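Local coordinates for protein cypemycin cysteine dehydrogenase (decarboxylating) (Streptomyces sp, PDB 6JDD) that catalyses the flavin-dependent oxidative decarboxylation of the C-terminal cysteine of the cypemycin precursor peptide, a step toward its aminovinyl-cysteine group, at residues V40-T45 with H59-K64. Sequence-based numbering, arbitrary orientation.
Sequences VNVSVT and HLANGK. With FAD (flavin-adenine dinucleotide), chain B.
Asn62 of 59-64 and Asn41 of 40-45 each accept a backbone N-H from the opposite segment through OD1. Asn62 OD1 takes its hydrogen bond from Val40 N (2.9 Å), the donor lying above the carbonyl plane, 36° out of it. Its CG sits between its own backbone N and carbonyl carbon (chi1 53°), which brings the amide back over the start of the strand, where ND2 bonds to Leu38 O. An alanine here removes both bonds, and would probably leave Val40 N and Leu38 O without their mates and the turn after the helix less firmly tied to the strand. Asn41 does the converse: its OD1 receives Lys64 N (2.9 Å) in the carbonyl plane, on a lone pair, while ND2 is hydrogen-bonded to Glu10 OE2 and Ser87 OG. The contact lies within a beta-alpha-beta crossover of the Rossmann-like parallel sheet, with helix 54-60 leading back to strand 65-67 beside strand 39-44. Val42 N gives a straight bond (165° at the hydrogen) to Lys64 O, and Gly63 N a weak one to Val40 O. On the face covered by helix 54-60, where Val42 also touches Leu57, its CG2 meets Ala61 CB at 3.9 Å. Just past the C-terminal end of the strand, Thr45, part of the FAD pocket, gives a hydrogen bond from OG1 to FAD O2P.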
loop_
_atom_site.group_PDB
_atom_site.type_symbol
_atom_site.label_atom_id
_atom_site.label_comp_id
_atom_site.label_asym_id
_atom_site.label_seq_id
_atom_site.Cartn_x
_atom_site.Cartn_y
_atom_site.Cartn_z
ATOM N N VAL A 40 36.332 -12.496 0.512
ATOM C CA VAL A 40 35.888 -11.400 -0.385
ATOM C C VAL A 40 34.625 -10.795 0.218
ATOM O O VAL A 40 33.601 -11.471 0.272
ATOM C CB VAL A 40 35.642 -11.932 -1.801
ATOM C CG1 VAL A 40 35.176 -10.857 -2.771
ATOM C CG2 VAL A 40 36.853 -12.620 -2.351
ATOM N N ASN A 41 34.718 -9.561 0.673
ATOM C CA ASN A 41 33.558 -8.734 1.084
ATOM C C ASN A 41 33.078 -7.918 -0.115
ATOM O O ASN A 41 33.881 -7.581 -0.976
ATOM C CB ASN A 41 33.896 -7.822 2.262
ATOM C CG ASN A 41 34.540 -8.573 3.404
ATOM O OD1 ASN A 41 33.896 -9.360 4.092
ATOM N ND2 ASN A 41 35.817 -8.313 3.618
ATOM N N VAL A 42 31.792 -7.622 -0.163
ATOM C CA VAL A 42 31.202 -6.894 -1.312
ATOM C C VAL A 42 30.156 -5.900 -0.816
ATOM O O VAL A 42 29.297 -6.261 0.009
ATOM C CB VAL A 42 30.591 -7.864 -2.335
ATOM C CG1 VAL A 42 30.113 -7.114 -3.563
ATOM C CG2 VAL A 42 31.556 -8.958 -2.744
ATOM N N SER A 43 30.261 -4.681 -1.306
ATOM C CA SER A 43 29.242 -3.615 -1.133
ATOM C C SER A 43 28.666 -3.293 -2.514
ATOM O O SER A 43 29.376 -3.384 -3.504
ATOM C CB SER A 43 29.795 -2.387 -0.419
ATOM O OG SER A 43 30.865 -1.778 -1.130
ATOM N N VAL A 44 27.397 -2.978 -2.581
ATOM C CA VAL A 44 26.727 -2.768 -3.885
ATOM C C VAL A 44 25.862 -1.517 -3.760
ATOM O O VAL A 44 25.052 -1.442 -2.865
ATOM C CB VAL A 44 25.872 -3.993 -4.255
ATOM C CG1 VAL A 44 25.213 -3.811 -5.594
ATOM C CG2 VAL A 44 26.658 -5.280 -4.238
ATOM N N THR A 45 25.997 -0.577 -4.671
ATOM C CA THR A 45 25.225 0.685 -4.640
ATOM C C THR A 45 23.834 0.365 -5.121
ATOM O O THR A 45 23.661 -0.553 -5.897
ATOM C CB THR A 45 25.783 1.821 -5.504
ATOM O OG1 THR A 45 25.664 1.533 -6.904
ATOM C CG2 THR A 45 27.207 2.166 -5.134
ATOM N N HIS A 59 25.685 -15.564 -2.211
ATOM C CA HIS A 59 26.063 -16.977 -2.493
ATOM C C HIS A 59 27.500 -17.042 -3.018
ATOM O O HIS A 59 28.262 -17.867 -2.542
ATOM C CB HIS A 59 25.043 -17.670 -3.421
ATOM C CG HIS A 59 23.712 -17.831 -2.758
ATOM N ND1 HIS A 59 23.502 -18.776 -1.765
ATOM C CD2 HIS A 59 22.557 -17.114 -2.864
ATOM C CE1 HIS A 59 22.264 -18.633 -1.295
ATOM N NE2 HIS A 59 21.653 -17.620 -1.961
ATOM N N LEU A 60 27.892 -16.187 -3.952
ATOM C CA LEU A 60 29.205 -16.360 -4.608
ATOM C C LEU A 60 30.337 -15.849 -3.711
ATOM O O LEU A 60 31.433 -16.357 -3.846
ATOM C CB LEU A 60 29.168 -15.625 -5.944
ATOM C CG LEU A 60 28.123 -16.159 -6.919
ATOM C CD1 LEU A 60 27.853 -15.187 -8.063
ATOM C CD2 LEU A 60 28.542 -17.520 -7.456
ATOM N N ALA A 61 30.085 -14.874 -2.841
ATOM C CA ALA A 61 31.123 -14.235 -2.007
ATOM C C ALA A 61 31.104 -14.859 -0.623
ATOM O O ALA A 61 30.032 -15.033 -0.087
ATOM C CB ALA A 61 30.882 -12.745 -1.929
ATOM N N ASN A 62 32.267 -15.069 -0.037
ATOM C CA ASN A 62 32.403 -15.746 1.270
ATOM C C ASN A 62 32.478 -14.737 2.415
ATOM O O ASN A 62 32.442 -15.159 3.541
ATOM C CB ASN A 62 33.616 -16.661 1.269
ATOM C CG ASN A 62 34.883 -15.970 0.849
ATOM O OD1 ASN A 62 34.872 -15.009 0.110
ATOM N ND2 ASN A 62 35.991 -16.471 1.317
ATOM N N GLY A 63 32.614 -13.446 2.128
ATOM C CA GLY A 63 32.689 -12.397 3.167
ATOM C C GLY A 63 31.339 -11.754 3.388
ATOM O O GLY A 63 30.391 -12.329 2.959
ATOM N N LYS A 64 31.265 -10.578 4.000
ATOM C CA LYS A 64 29.988 -9.843 4.203
ATOM C C LYS A 64 29.548 -9.203 2.895
ATOM O O LYS A 64 30.428 -8.768 2.101
ATOM C CB LYS A 64 30.160 -8.790 5.289
ATOM C CG LYS A 64 30.429 -9.378 6.669
ATOM C CD LYS A 64 29.628 -10.671 6.960
ATOM C CE LYS A 64 29.323 -10.916 8.431
ATOM N NZ LYS A 64 30.555 -10.950 9.260
HETATM P PA FAD B . 24.647 5.466 -6.096
HETATM O O1A FAD B . 24.782 5.167 -4.639
HETATM O O2A FAD B . 23.631 4.707 -6.883
HETATM O O5B FAD B . 24.406 7.040 -6.295
HETATM C C5B FAD B . 23.044 7.534 -6.336
HETATM C C4B FAD B . 23.031 8.993 -5.952
HETATM O O4B FAD B . 22.024 9.207 -4.930
HETATM C C3B FAD B . 24.339 9.546 -5.368
HETATM O O3B FAD B . 24.560 10.890 -5.779
HETATM C C2B FAD B . 24.094 9.453 -3.859
HETATM O O2B FAD B . 24.873 10.370 -3.122
HETATM C C1B FAD B . 22.609 9.787 -3.785
HETATM N N9A FAD B . 21.943 9.242 -2.609
HETATM C C8A FAD B . 22.483 9.024 -1.365
HETATM N N7A FAD B . 21.615 8.520 -0.519
HETATM C C5A FAD B . 20.439 8.401 -1.251
HETATM C C6A FAD B . 19.153 7.931 -0.921
HETATM N N6A FAD B . 18.819 7.474 0.283
HETATM N N1A FAD B . 18.214 7.953 -1.896
HETATM C C2A FAD B . 18.556 8.415 -3.106
HETATM N N3A FAD B . 19.728 8.880 -3.530
HETATM C C4A FAD B . 20.635 8.844 -2.540
HETATM N N1 FAD B . 27.822 5.722 -15.355
HETATM C C2 FAD B . 29.162 5.592 -15.490
HETATM O O2 FAD B . 29.935 6.346 -14.894
HETATM N N3 FAD B . 29.717 4.636 -16.281
HETATM C C4 FAD B . 28.950 3.745 -16.991
HETATM O O4 FAD B . 29.491 2.901 -17.690
HETATM C C4X FAD B . 27.550 3.847 -16.875
HETATM N N5 FAD B . 26.804 3.006 -17.544
HETATM C C5X FAD B . 25.445 3.126 -17.416
HETATM C C6 FAD B . 24.628 2.230 -18.127
HETATM C C7 FAD B . 23.257 2.292 -18.046
HETATM C C7M FAD B . 22.411 1.316 -18.822
HETATM C C8 FAD B . 22.652 3.278 -17.229
HETATM C C8M FAD B . 21.151 3.366 -17.123
HETATM C C9 FAD B . 23.444 4.163 -16.526
HETATM C C9A FAD B . 24.845 4.107 -16.603
HETATM N N10 FAD B . 25.674 4.985 -15.906
HETATM C C10 FAD B . 27.049 4.888 -16.017
HETATM C "C1'" FAD B . 25.082 6.025 -15.046
HETATM C "C2'" FAD B . 25.117 5.640 -13.579
HETATM O "O2'" FAD B . 24.269 4.518 -13.356
HETATM C "C3'" FAD B . 24.661 6.803 -12.695
HETATM O "O3'" FAD B . 25.629 7.846 -12.752
HETATM C "C4'" FAD B . 24.432 6.411 -11.233
HETATM O "O4'" FAD B . 23.988 7.552 -10.496
HETATM C "C5'" FAD B . 25.675 5.848 -10.584
HETATM O "O5'" FAD B . 25.442 5.675 -9.160
HETATM P P FAD B . 26.516 4.872 -8.281
HETATM O O1P FAD B . 27.871 5.429 -8.567
HETATM O O2P FAD B . 26.283 3.409 -8.472
HETATM O O3P FAD B . 26.079 5.285 -6.794
#